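Local coordinates for flavin-nucleotide-binding protein (Mycobacterium smegmatis, PDB 4YBN), which binds flavin-adenine dinucleotide and heme in a split beta-barrel dimer and is probably an oxidoreductase related to pyridoxamine 5'-phosphate oxidases, at residues P68-L73 / L150-A155; A77-S82 / G109-I114; P33-A38 / F48-G53. All blocks are in the same frame, centred on the assembly; numbering follows the deposited sequence.

Contact 1. Residues P68-L73 / L150-A155. With FAD (flavin-adenine dinucleotide), chain H.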
loop_
_atom_site.group_PDB
_atom_site.type_symbol
_atom_site.label_atom_id
_atom_site.label_comp_id
_atom_site.label_asym_id
_atom_site.label_seq_id
_atom_site.Cartn_x
_atom_site.Cartn_y
_atom_site.Cartn_z
ATOM N N PRO A 68 17.673 9.099 8.254
ATOM C CA PRO A 68 17.378 9.137 9.693
ATOM C C PRO A 68 16.398 8.126 10.120
ATOM O O PRO A 68 16.511 7.629 11.224
ATOM C CB PRO A 68 16.798 10.538 9.908
ATOM C CG PRO A 68 17.379 11.351 8.810
ATOM C CD PRO A 68 17.485 10.419 7.631
ATOM N N TRP A 69 15.472 7.780 9.233
ATOM C CA TRP A 69 14.488 6.768 9.495
ATOM C C TRP A 69 15.093 5.413 9.667
ATOM O O TRP A 69 14.845 4.707 10.661
ATOM C CB TRP A 69 13.604 6.695 8.288
ATOM C CG TRP A 69 12.617 7.619 8.303
ATOM C CD1 TRP A 69 12.140 8.304 9.389
ATOM C CD2 TRP A 69 11.814 7.979 7.195
ATOM N NE1 TRP A 69 11.083 9.083 9.007
ATOM C CE2 TRP A 69 10.859 8.907 7.668
ATOM C CE3 TRP A 69 11.800 7.607 5.844
ATOM C CZ2 TRP A 69 9.916 9.485 6.846
ATOM C CZ3 TRP A 69 10.844 8.201 5.012
ATOM C CH2 TRP A 69 9.913 9.120 5.529
ATOM N N LEU A 70 15.914 5.055 8.718
ATOM C CA LEU A 70 16.599 3.746 8.826
ATOM C C LEU A 70 17.539 3.694 10.020
ATOM O O LEU A 70 17.606 2.663 10.695
ATOM C CB LEU A 70 17.310 3.374 7.521
ATOM C CG LEU A 70 16.326 3.189 6.365
ATOM C CD1 LEU A 70 17.178 2.948 5.146
ATOM C CD2 LEU A 70 15.387 2.012 6.562
ATOM N N ARG A 71 18.248 4.793 10.287
ATOM C CA ARG A 71 19.090 4.879 11.497
ATOM C C ARG A 71 18.313 4.658 12.778
ATOM O O ARG A 71 18.799 4.024 13.691
ATOM C CB ARG A 71 19.821 6.223 11.616
ATOM C CG ARG A 71 21.088 6.338 10.810
ATOM C CD ARG A 71 21.722 7.700 11.069
ATOM N NE ARG A 71 22.785 7.945 10.109
ATOM C CZ ARG A 71 23.610 8.987 10.154
ATOM N NH1 ARG A 71 23.488 9.896 11.120
ATOM N NH2 ARG A 71 24.565 9.110 9.231
ATOM N N ALA A 72 17.122 5.165 12.838
ATOM C CA ALA A 72 16.266 5.020 14.009
ATOM C C ALA A 72 15.937 3.576 14.223
ATOM O O ALA A 72 16.052 3.045 15.314
ATOM C CB ALA A 72 15.014 5.869 13.865
ATOM N N LEU A 73 15.654 2.853 13.145
ATOM C CA LEU A 73 15.398 1.459 13.255
ATOM C C LEU A 73 16.647 0.662 13.595
ATOM O O LEU A 73 16.584 -0.287 14.351
ATOM C CB LEU A 73 14.863 0.932 11.922
ATOM C CG LEU A 73 13.458 1.453 11.509
ATOM C CD1 LEU A 73 13.215 0.966 10.083
ATOM C CD2 LEU A 73 12.416 0.880 12.434
ATOM N N LEU A 150 22.658 0.301 4.534
ATOM C CA LEU A 150 22.172 -0.222 5.769
ATOM C C LEU A 150 21.176 -1.249 5.357
ATOM O O LEU A 150 20.256 -0.978 4.593
ATOM C CB LEU A 150 21.512 0.952 6.469
ATOM C CG LEU A 150 21.153 0.875 7.926
ATOM C CD1 LEU A 150 22.306 0.360 8.764
ATOM C CD2 LEU A 150 20.748 2.279 8.387
ATOM N N ALA A 151 21.380 -2.462 5.780
ATOM C CA ALA A 151 20.411 -3.516 5.617
ATOM C C ALA A 151 19.901 -3.933 6.950
ATOM O O ALA A 151 20.689 -4.089 7.860
ATOM C CB ALA A 151 21.095 -4.712 4.925
ATOM N N LEU A 152 18.598 -4.166 7.067
ATOM C CA LEU A 152 17.943 -4.489 8.310
ATOM C C LEU A 152 16.964 -5.603 8.179
ATOM O O LEU A 152 16.307 -5.708 7.141
ATOM C CB LEU A 152 17.142 -3.264 8.816
ATOM C CG LEU A 152 17.943 -1.966 8.921
ATOM C CD1 LEU A 152 17.003 -0.780 9.001
ATOM C CD2 LEU A 152 18.776 -2.005 10.160
ATOM N N ALA A 153 16.790 -6.421 9.221
ATOM C CA ALA A 153 15.947 -7.622 9.139
ATOM C C ALA A 153 15.077 -7.736 10.349
ATOM O O ALA A 153 15.542 -7.547 11.480
ATOM C CB ALA A 153 16.832 -8.873 9.050
ATOM N N LEU A 154 13.808 -7.963 10.104
ATOM C CA LEU A 154 12.842 -8.223 11.129
ATOM C C LEU A 154 12.419 -9.664 11.081
ATOM O O LEU A 154 12.001 -10.162 10.053
ATOM C CB LEU A 154 11.635 -7.308 10.869
ATOM C CG LEU A 154 10.424 -7.455 11.792
ATOM C CD1 LEU A 154 10.810 -6.861 13.131
ATOM C CD2 LEU A 154 9.182 -6.786 11.287
ATOM N N ALA A 155 12.531 -10.334 12.221
ATOM C CA ALA A 155 12.188 -11.742 12.374
ATOM C C ALA A 155 10.727 -11.994 12.222
ATOM O O ALA A 155 9.929 -11.317 12.820
ATOM C CB ALA A 155 12.663 -12.270 13.752
HETATM P PA FAD H . 13.384 11.517 7.016
HETATM O O1A FAD H . 14.425 12.611 6.989
HETATM O O2A FAD H . 13.515 10.415 8.041
HETATM O O5B FAD H . 11.909 12.170 7.234
HETATM C C5B FAD H . 11.635 13.569 7.257
HETATM C C4B FAD H . 10.238 13.845 6.692
HETATM O O4B FAD H . 10.260 13.887 5.248
HETATM C C3B FAD H . 9.186 12.774 7.003
HETATM O O3B FAD H . 8.583 12.777 8.307
HETATM C C2B FAD H . 8.152 13.016 5.944
HETATM O O2B FAD H . 7.286 14.012 6.459
HETATM C C1B FAD H . 9.000 13.447 4.727
HETATM N N9A FAD H . 9.129 12.234 3.858
HETATM C C8A FAD H . 10.232 11.460 3.765
HETATM N N7A FAD H . 10.022 10.407 2.921
HETATM C C5A FAD H . 8.756 10.497 2.468
HETATM C C6A FAD H . 7.916 9.704 1.549
HETATM N N6A FAD H . 8.455 8.601 0.966
HETATM N N1A FAD H . 6.641 10.173 1.338
HETATM C C2A FAD H . 6.134 11.303 1.898
HETATM N N3A FAD H . 6.856 12.035 2.740
HETATM C C4A FAD H . 8.157 11.707 3.076
HETATM N N1 FAD H . 14.035 4.010 0.743
HETATM C C2 FAD H . 15.120 3.205 0.923
HETATM O O2 FAD H . 16.050 3.725 1.589
HETATM N N3 FAD H . 15.216 1.939 0.400
HETATM C C4 FAD H . 14.185 1.383 -0.290
HETATM O O4 FAD H . 14.170 0.233 -0.776
HETATM C C4X FAD H . 12.965 2.204 -0.516
HETATM N N5 FAD H . 11.923 1.713 -1.223
HETATM C C5X FAD H . 10.812 2.474 -1.431
HETATM C C6 FAD H . 9.731 1.951 -2.138
HETATM C C7 FAD H . 8.582 2.696 -2.348
HETATM C C7M FAD H . 7.441 2.100 -3.133
HETATM C C8 FAD H . 8.513 4.074 -1.815
HETATM C C8M FAD H . 7.290 4.931 -1.971
HETATM C C9 FAD H . 9.564 4.592 -1.103
HETATM C C9A FAD H . 10.719 3.851 -0.882
HETATM N N10 FAD H . 11.795 4.381 -0.126
HETATM C C10 FAD H . 12.949 3.582 0.049
HETATM C "C1'" FAD H . 11.751 5.768 0.374
HETATM C "C2'" FAD H . 11.473 6.015 1.835
HETATM O "O2'" FAD H . 10.103 6.403 1.981
HETATM C "C3'" FAD H . 12.389 7.177 2.307
HETATM O "O3'" FAD H . 12.230 8.338 1.428
HETATM C "C4'" FAD H . 13.876 6.791 2.548
HETATM O "O4'" FAD H . 14.009 5.710 3.501
HETATM C "C5'" FAD H . 14.693 7.971 3.090
HETATM O "O5'" FAD H . 13.959 8.652 4.126
HETATM P P FAD H . 14.571 9.874 5.003
HETATM O O1P FAD H . 15.363 10.766 4.074
HETATM O O2P FAD H . 15.226 9.200 6.204
HETATM O O3P FAD H . 13.329 10.795 5.545
#
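Leu70, on the helix of residues 68-73, lies against Leu150 and Leu152 of strand 150-155, and its branches divide the work. CB meets CD2 of Leu150 at 3.7 Å. Beyond CG, which stands anti to the carbonyl carbon (chi1 -64°), the two methyls part: Leu70 CD2 reaches CD1 of Leu152 at 4.0 Å, the two side chains crossing obliquely, while Leu70 CD1 faces the flavin carbonyl, 3.8 Å from FAD O2. The same Leu152 CD1 also touches CB of Leu73 at 4.0 Å, one turn further on, and so spans two successive turns of the helix. The side chains that meet across the segments are all leucines, and the axes approach to 9.5 Å at 47°.

The first turn of this helix belongs to the cofactor. Trp69 is an FAD-binding residue: its N makes a weak hydrogen bond of 3.4 Å to FAD O2P, and the indole has the pyrophosphate over one face. Ser67 OG bonds to both Leu70 N and the cofactor. Strand 150-155 runs between strands 58-64 and 110-113, and Leu70, Leu73 and Leu152 all converge on Ile61 of the former, so helix 68-74 packs directly on this part of the sheet.

Contact 2. Residues A77-S82 / G109-I114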
loop_
_atom_site.group_PDB
_atom_site.type_symbol
_atom_site.label_atom_id
_atom_site.label_comp_id
_atom_site.label_asym_id
_atom_site.label_seq_id
_atom_site.Cartn_x
_atom_site.Cartn_y
_atom_site.Cartn_z
ATOM N N ALA A 77 14.539 1.199 17.342
ATOM C CA ALA A 77 13.114 1.647 17.441
ATOM C C ALA A 77 12.156 0.495 17.185
ATOM O O ALA A 77 12.158 -0.128 16.117
ATOM C CB ALA A 77 12.856 2.799 16.464
ATOM N N PRO A 78 11.295 0.209 18.136
ATOM C CA PRO A 78 10.290 -0.813 17.901
ATOM C C PRO A 78 9.439 -0.394 16.686
ATOM O O PRO A 78 9.212 0.769 16.515
ATOM C CB PRO A 78 9.472 -0.767 19.160
ATOM C CG PRO A 78 10.412 -0.323 20.201
ATOM C CD PRO A 78 11.240 0.723 19.523
ATOM N N ALA A 79 8.992 -1.339 15.879
ATOM C CA ALA A 79 8.389 -0.993 14.582
ATOM C C ALA A 79 7.161 -1.795 14.398
ATOM O O ALA A 79 7.004 -2.894 14.978
ATOM C CB ALA A 79 9.352 -1.340 13.493
ATOM N N ALA A 80 6.288 -1.329 13.535
ATOM C CA ALA A 80 5.210 -2.164 13.096
ATOM C C ALA A 80 5.251 -2.080 11.563
ATOM O O ALA A 80 5.412 -0.993 11.018
ATOM C CB ALA A 80 3.887 -1.694 13.705
ATOM N N VAL A 81 5.099 -3.202 10.867
ATOM C CA VAL A 81 5.303 -3.244 9.437
ATOM C C VAL A 81 4.014 -3.659 8.822
ATOM O O VAL A 81 3.473 -4.700 9.203
ATOM C CB VAL A 81 6.414 -4.228 9.080
ATOM C CG1 VAL A 81 6.582 -4.353 7.578
ATOM C CG2 VAL A 81 7.714 -3.754 9.646
ATOM N N SER A 82 3.491 -2.858 7.884
ATOM C CA SER A 82 2.241 -3.201 7.237
ATOM C C SER A 82 2.420 -3.462 5.752
ATOM O O SER A 82 3.106 -2.721 5.019
ATOM C CB SER A 82 1.209 -2.030 7.503
ATOM O OG SER A 82 0.029 -2.237 6.773
ATOM N N GLY A 109 8.132 -5.771 15.700
ATOM C CA GLY A 109 9.318 -6.114 16.397
ATOM C C GLY A 109 10.363 -5.075 16.180
ATOM O O GLY A 109 10.084 -3.956 15.745
ATOM N N THR A 110 11.594 -5.487 16.420
ATOM C CA THR A 110 12.748 -4.624 16.317
ATOM C C THR A 110 13.596 -5.143 15.211
ATOM O O THR A 110 13.957 -6.315 15.183
ATOM C CB THR A 110 13.502 -4.598 17.698
ATOM O OG1 THR A 110 12.575 -4.153 18.676
ATOM C CG2 THR A 110 14.663 -3.690 17.695
ATOM N N PHE A 111 13.898 -4.283 14.263
ATOM C CA PHE A 111 14.823 -4.637 13.234
ATOM C C PHE A 111 16.261 -4.824 13.785
ATOM O O PHE A 111 16.733 -4.072 14.651
ATOM C CB PHE A 111 14.860 -3.622 12.161
ATOM C CG PHE A 111 13.709 -3.691 11.215
ATOM C CD1 PHE A 111 12.582 -2.995 11.468
ATOM C CD2 PHE A 111 13.805 -4.374 9.994
ATOM C CE1 PHE A 111 11.529 -3.004 10.600
ATOM C CE2 PHE A 111 12.737 -4.415 9.125
ATOM C CZ PHE A 111 11.608 -3.715 9.418
ATOM N N GLU A 112 16.916 -5.865 13.305
ATOM C CA GLU A 112 18.334 -6.020 13.543
ATOM C C GLU A 112 19.173 -5.601 12.348
ATOM O O GLU A 112 18.839 -5.882 11.167
ATOM C CB GLU A 112 18.652 -7.457 14.033
ATOM C CG GLU A 112 18.813 -8.577 13.000
ATOM C CD GLU A 112 19.191 -9.959 13.626
ATOM O OE1 GLU A 112 19.706 -9.997 14.778
ATOM O OE2 GLU A 112 18.973 -11.020 12.966
ATOM N N VAL A 113 20.261 -4.897 12.651
ATOM C CA VAL A 113 21.252 -4.494 11.658
ATOM C C VAL A 113 21.954 -5.720 11.137
ATOM O O VAL A 113 22.495 -6.483 11.904
ATOM C CB VAL A 113 22.288 -3.529 12.228
ATOM C CG1 VAL A 113 23.432 -3.280 11.239
ATOM C CG2 VAL A 113 21.639 -2.195 12.560
ATOM N N ILE A 114 21.971 -5.910 9.835
ATOM C CA ILE A 114 22.729 -6.995 9.255
ATOM C C ILE A 114 24.201 -6.613 9.356
ATOM O O ILE A 114 24.631 -5.521 8.936
ATOM C CB ILE A 114 22.351 -7.247 7.759
ATOM C CG1 ILE A 114 20.872 -7.642 7.619
ATOM C CG2 ILE A 114 23.186 -8.368 7.135
ATOM C CD1 ILE A 114 20.453 -8.655 8.615
HETATM O O HOH W 1 13.983 -1.422 14.579
#
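Where strand 78-91 begins, its edge is met by the corner at Gly109, the point at which the chain leaves strand 99-108 and turns toward strand 110-113; the contact thus belongs to a bend in the barrel wall. Ala79 and Gly109 form an antiparallel hydrogen-bonded pair. Ala79 N donates to Gly109 O at 2.8 Å, bent at 141°, and Gly109 N returns a straighter bond of 3.2 Å (159°) to Ala79 O. The backbone angles of Gly109 would press a beta carbon against the preceding carbonyl oxygen, which accounts for a glycine here.

Past the corner the two backbones separate, and a water takes over from direct pairing: it donates to Ala77 O at 2.7 Å and accepts from Phe111 N at 2.9 Å. That same water oxygen lies in the plane of the Phe111 ring, at its edge.

The ring fills the angle between the diverging chains. Phe111 CG is anti to its carbonyl carbon (chi1 -78°), and the ring swings back toward strand 78-82. Ala79 CB then meets the ring edge at CE1, 4.0 Å away and near the ring plane. Val81 offers CG2 alone, 3.9 Å from Phe111 CZ, and the two side chains cross at about a right angle.

Around this core, Leu73 of helix 68-74 touches both Ala79 and Phe111, while Leu152 and Leu154 of strand 149-155 also pack on the ring. Strand 34-41 pairs with strand 78-91 through Ala38 and Ala80, and Pro78 and Ala80 reach His44 and Val46 of the second subunit.

Contact 3. Residues P33-A38 / F48-G53. With FAD (flavin-adenine dinucleotide), chain H.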
loop_
_atom_site.group_PDB
_atom_site.type_symbol
_atom_site.label_atom_id
_atom_site.label_comp_id
_atom_site.label_asym_id
_atom_site.label_seq_id
_atom_site.Cartn_x
_atom_site.Cartn_y
_atom_site.Cartn_z
ATOM N N PRO A 33 5.803 -5.914 -3.002
ATOM C CA PRO A 33 7.148 -5.490 -2.644
ATOM C C PRO A 33 7.256 -4.252 -1.741
ATOM O O PRO A 33 8.346 -3.898 -1.333
ATOM C CB PRO A 33 7.759 -5.190 -3.995
ATOM C CG PRO A 33 6.653 -4.659 -4.760
ATOM C CD PRO A 33 5.419 -5.383 -4.324
ATOM N N LEU A 34 6.130 -3.617 -1.425
ATOM C CA LEU A 34 6.118 -2.406 -0.629
ATOM C C LEU A 34 5.614 -2.713 0.757
ATOM O O LEU A 34 4.603 -3.407 0.936
ATOM C CB LEU A 34 5.248 -1.363 -1.309
ATOM C CG LEU A 34 4.636 -0.224 -0.514
ATOM C CD1 LEU A 34 5.709 0.723 -0.021
ATOM C CD2 LEU A 34 3.603 0.485 -1.392
ATOM N N ALA A 35 6.320 -2.197 1.754
ATOM C CA ALA A 35 5.842 -2.240 3.119
ATOM C C ALA A 35 5.697 -0.786 3.616
ATOM O O ALA A 35 6.398 0.129 3.138
ATOM C CB ALA A 35 6.864 -2.975 3.994
ATOM N N THR A 36 4.828 -0.573 4.590
ATOM C CA THR A 36 4.800 0.681 5.233
ATOM C C THR A 36 5.268 0.388 6.637
ATOM O O THR A 36 4.711 -0.463 7.280
ATOM C CB THR A 36 3.397 1.303 5.215
ATOM O OG1 THR A 36 3.041 1.521 3.851
ATOM C CG2 THR A 36 3.423 2.579 5.898
ATOM N N VAL A 37 6.247 1.142 7.089
ATOM C CA VAL A 37 6.863 0.932 8.390
ATOM C C VAL A 37 6.520 2.095 9.316
ATOM O O VAL A 37 6.597 3.228 8.941
ATOM C CB VAL A 37 8.365 0.856 8.274
ATOM C CG1 VAL A 37 9.016 0.818 9.653
ATOM C CG2 VAL A 37 8.787 -0.334 7.455
ATOM N N ALA A 38 6.039 1.758 10.487
ATOM C CA ALA A 38 5.644 2.722 11.503
ATOM C C ALA A 38 6.557 2.581 12.715
ATOM O O ALA A 38 6.883 1.449 13.132
ATOM C CB ALA A 38 4.230 2.432 11.908
ATOM N N PHE A 48 6.599 5.365 6.913
ATOM C CA PHE A 48 7.258 5.590 5.639
ATOM C C PHE A 48 7.178 4.319 4.843
ATOM O O PHE A 48 7.134 3.250 5.381
ATOM C CB PHE A 48 8.675 6.083 5.795
ATOM C CG PHE A 48 9.608 5.117 6.464
ATOM C CD1 PHE A 48 10.348 4.244 5.719
ATOM C CD2 PHE A 48 9.783 5.121 7.810
ATOM C CE1 PHE A 48 11.266 3.351 6.309
ATOM C CE2 PHE A 48 10.660 4.209 8.418
ATOM C CZ PHE A 48 11.388 3.316 7.664
ATOM N N PRO A 49 7.057 4.434 3.557
ATOM C CA PRO A 49 7.051 3.306 2.719
ATOM C C PRO A 49 8.440 2.829 2.392
ATOM O O PRO A 49 9.426 3.630 2.366
ATOM C CB PRO A 49 6.419 3.871 1.422
ATOM C CG PRO A 49 6.787 5.265 1.419
ATOM C CD PRO A 49 6.869 5.695 2.829
ATOM N N ILE A 50 8.607 1.561 2.102
ATOM C CA ILE A 50 9.938 1.063 1.735
ATOM C C ILE A 50 9.832 -0.273 1.055
ATOM O O ILE A 50 8.947 -1.076 1.361
ATOM C CB ILE A 50 10.830 0.965 3.016
ATOM C CG1 ILE A 50 12.281 0.722 2.625
ATOM C CG2 ILE A 50 10.326 -0.157 3.874
ATOM C CD1 ILE A 50 13.404 1.186 3.527
ATOM N N GLY A 51 10.695 -0.569 0.085
ATOM C CA GLY A 51 10.696 -1.962 -0.444
ATOM C C GLY A 51 11.189 -3.023 0.530
ATOM O O GLY A 51 12.065 -2.783 1.343
ATOM N N PHE A 52 10.615 -4.208 0.509
ATOM C CA PHE A 52 11.122 -5.236 1.396
ATOM C C PHE A 52 11.151 -6.549 0.591
ATOM O O PHE A 52 10.427 -6.710 -0.426
ATOM C CB PHE A 52 10.248 -5.389 2.613
ATOM C CG PHE A 52 9.017 -6.157 2.336
ATOM C CD1 PHE A 52 7.875 -5.519 1.776
ATOM C CD2 PHE A 52 8.969 -7.540 2.527
ATOM C CE1 PHE A 52 6.751 -6.229 1.390
ATOM C CE2 PHE A 52 7.852 -8.248 2.156
ATOM C CZ PHE A 52 6.739 -7.618 1.553
ATOM N N GLY A 53 11.931 -7.508 1.047
ATOM C CA GLY A 53 11.825 -8.876 0.548
ATOM C C GLY A 53 11.816 -9.854 1.715
ATOM O O GLY A 53 12.436 -9.586 2.752
HETATM P PA FAD H . 13.384 11.517 7.016
HETATM O O1A FAD H . 14.425 12.611 6.989
HETATM O O2A FAD H . 13.515 10.415 8.041
HETATM O O5B FAD H . 11.909 12.170 7.234
HETATM C C5B FAD H . 11.635 13.569 7.257
HETATM C C4B FAD H . 10.238 13.845 6.692
HETATM O O4B FAD H . 10.260 13.887 5.248
HETATM C C3B FAD H . 9.186 12.774 7.003
HETATM O O3B FAD H . 8.583 12.777 8.307
HETATM C C2B FAD H . 8.152 13.016 5.944
HETATM O O2B FAD H . 7.286 14.012 6.459
HETATM C C1B FAD H . 9.000 13.447 4.727
HETATM N N9A FAD H . 9.129 12.234 3.858
HETATM C C8A FAD H . 10.232 11.460 3.765
HETATM N N7A FAD H . 10.022 10.407 2.921
HETATM C C5A FAD H . 8.756 10.497 2.468
HETATM C C6A FAD H . 7.916 9.704 1.549
HETATM N N6A FAD H . 8.455 8.601 0.966
HETATM N N1A FAD H . 6.641 10.173 1.338
HETATM C C2A FAD H . 6.134 11.303 1.898
HETATM N N3A FAD H . 6.856 12.035 2.740
HETATM C C4A FAD H . 8.157 11.707 3.076
HETATM N N1 FAD H . 14.035 4.010 0.743
HETATM C C2 FAD H . 15.120 3.205 0.923
HETATM O O2 FAD H . 16.050 3.725 1.589
HETATM N N3 FAD H . 15.216 1.939 0.400
HETATM C C4 FAD H . 14.185 1.383 -0.290
HETATM O O4 FAD H . 14.170 0.233 -0.776
HETATM C C4X FAD H . 12.965 2.204 -0.516
HETATM N N5 FAD H . 11.923 1.713 -1.223
HETATM C C5X FAD H . 10.812 2.474 -1.431
HETATM C C6 FAD H . 9.731 1.951 -2.138
HETATM C C7 FAD H . 8.582 2.696 -2.348
HETATM C C7M FAD H . 7.441 2.100 -3.133
HETATM C C8 FAD H . 8.513 4.074 -1.815
HETATM C C8M FAD H . 7.290 4.931 -1.971
HETATM C C9 FAD H . 9.564 4.592 -1.103
HETATM C C9A FAD H . 10.719 3.851 -0.882
HETATM N N10 FAD H . 11.795 4.381 -0.126
HETATM C C10 FAD H . 12.949 3.582 0.049
HETATM C "C1'" FAD H . 11.751 5.768 0.374
HETATM C "C2'" FAD H . 11.473 6.015 1.835
HETATM O "O2'" FAD H . 10.103 6.403 1.981
HETATM C "C3'" FAD H . 12.389 7.177 2.307
HETATM O "O3'" FAD H . 12.230 8.338 1.428
HETATM C "C4'" FAD H . 13.876 6.791 2.548
HETATM O "O4'" FAD H . 14.009 5.710 3.501
HETATM C "C5'" FAD H . 14.693 7.971 3.090
HETATM O "O5'" FAD H . 13.959 8.652 4.126
HETATM P P FAD H . 14.571 9.874 5.003
HETATM O O1P FAD H . 15.363 10.766 4.074
HETATM O O2P FAD H . 15.226 9.200 6.204
HETATM O O3P FAD H . 13.329 10.795 5.545
#
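Strands 34-38 and 48-51 run antiparallel, their axes 4.6 Å apart at closest approach, with Ala35 opposite Ile50 and Val37 opposite Phe48 as hydrogen-bonded pairs. Each pair carries two bonds, the straightest being Val37 N to Phe48 O at 177°; a fifth, from Phe52 N to Pro33 O, continues the ladder beyond Gly51.

On the face of Val37 and Phe48, the aromatic ring lies alongside its partner. Val37 CB sits over one face of the Phe48 ring, 4.2 Å from the centroid, in a CH-pi contact. Phe48 CG occupies the crowded position between backbone N and carbonyl carbon (chi1 64°), which lays the ring back over Val37. Of the Val37 methyls, CG1 also lies near the ring while CG2 meets Ile50 CG2 at 3.9 Å. Further along, Phe52 brings CD1 to within 3.5 Å of Ala35 CB, and the Leu34 carbonyl lies at the ring's edge.

The opposite face carries Leu34 and Pro49 side by side, pointing the same way; in the conformer modelled here, one of two, Leu34 CD1 comes 3.5 Å from Pro49 CB. Pro49 CG in turn touches the flavin methyl C8M.

Backbone and side chains both meet the cofactor. The ribityl hydroxyl FAD O2' donates to Pro49 O at 2.9 Å, Gly51 N lies 2.9 Å from flavin N5, and Ile50 CG1 rests 3.5 Å from C4X. Ser104 of the second subunit packs on Pro49. This is a beta hairpin of the split barrel, its second strand lining the flavin site at the dimer interface, as in the flavin-binding relatives of pyridoxamine 5'-phosphate oxidase.

All three contacts share one curled antiparallel sheet. Contacts 1 and 2 are the closest, with centres 7 Å apart: strand 150-155 pairs with 109-114, Glu112 N lying 2.8 Å from Ala153 O. Contact 3, its centre 11 Å from each of the others, joins contact 2 through neighbouring strands, where Ser82 N is 2.8 Å from Thr36 O. Helix 68-73 closes over the hairpin of contact 3, with Leu70 CD2 3.7 Å from Ile50 CD1 and the rings of Trp69 and Phe48 stacked. Contacts 1 and 3 both touch the FAD: contact 1 mainly at the pyrophosphate, with Leu70 reaching the flavin O2, and contact 3 along the flavin and ribityl chain. The Val81 side chain of contact 2 stays about 10 Å from an FAD.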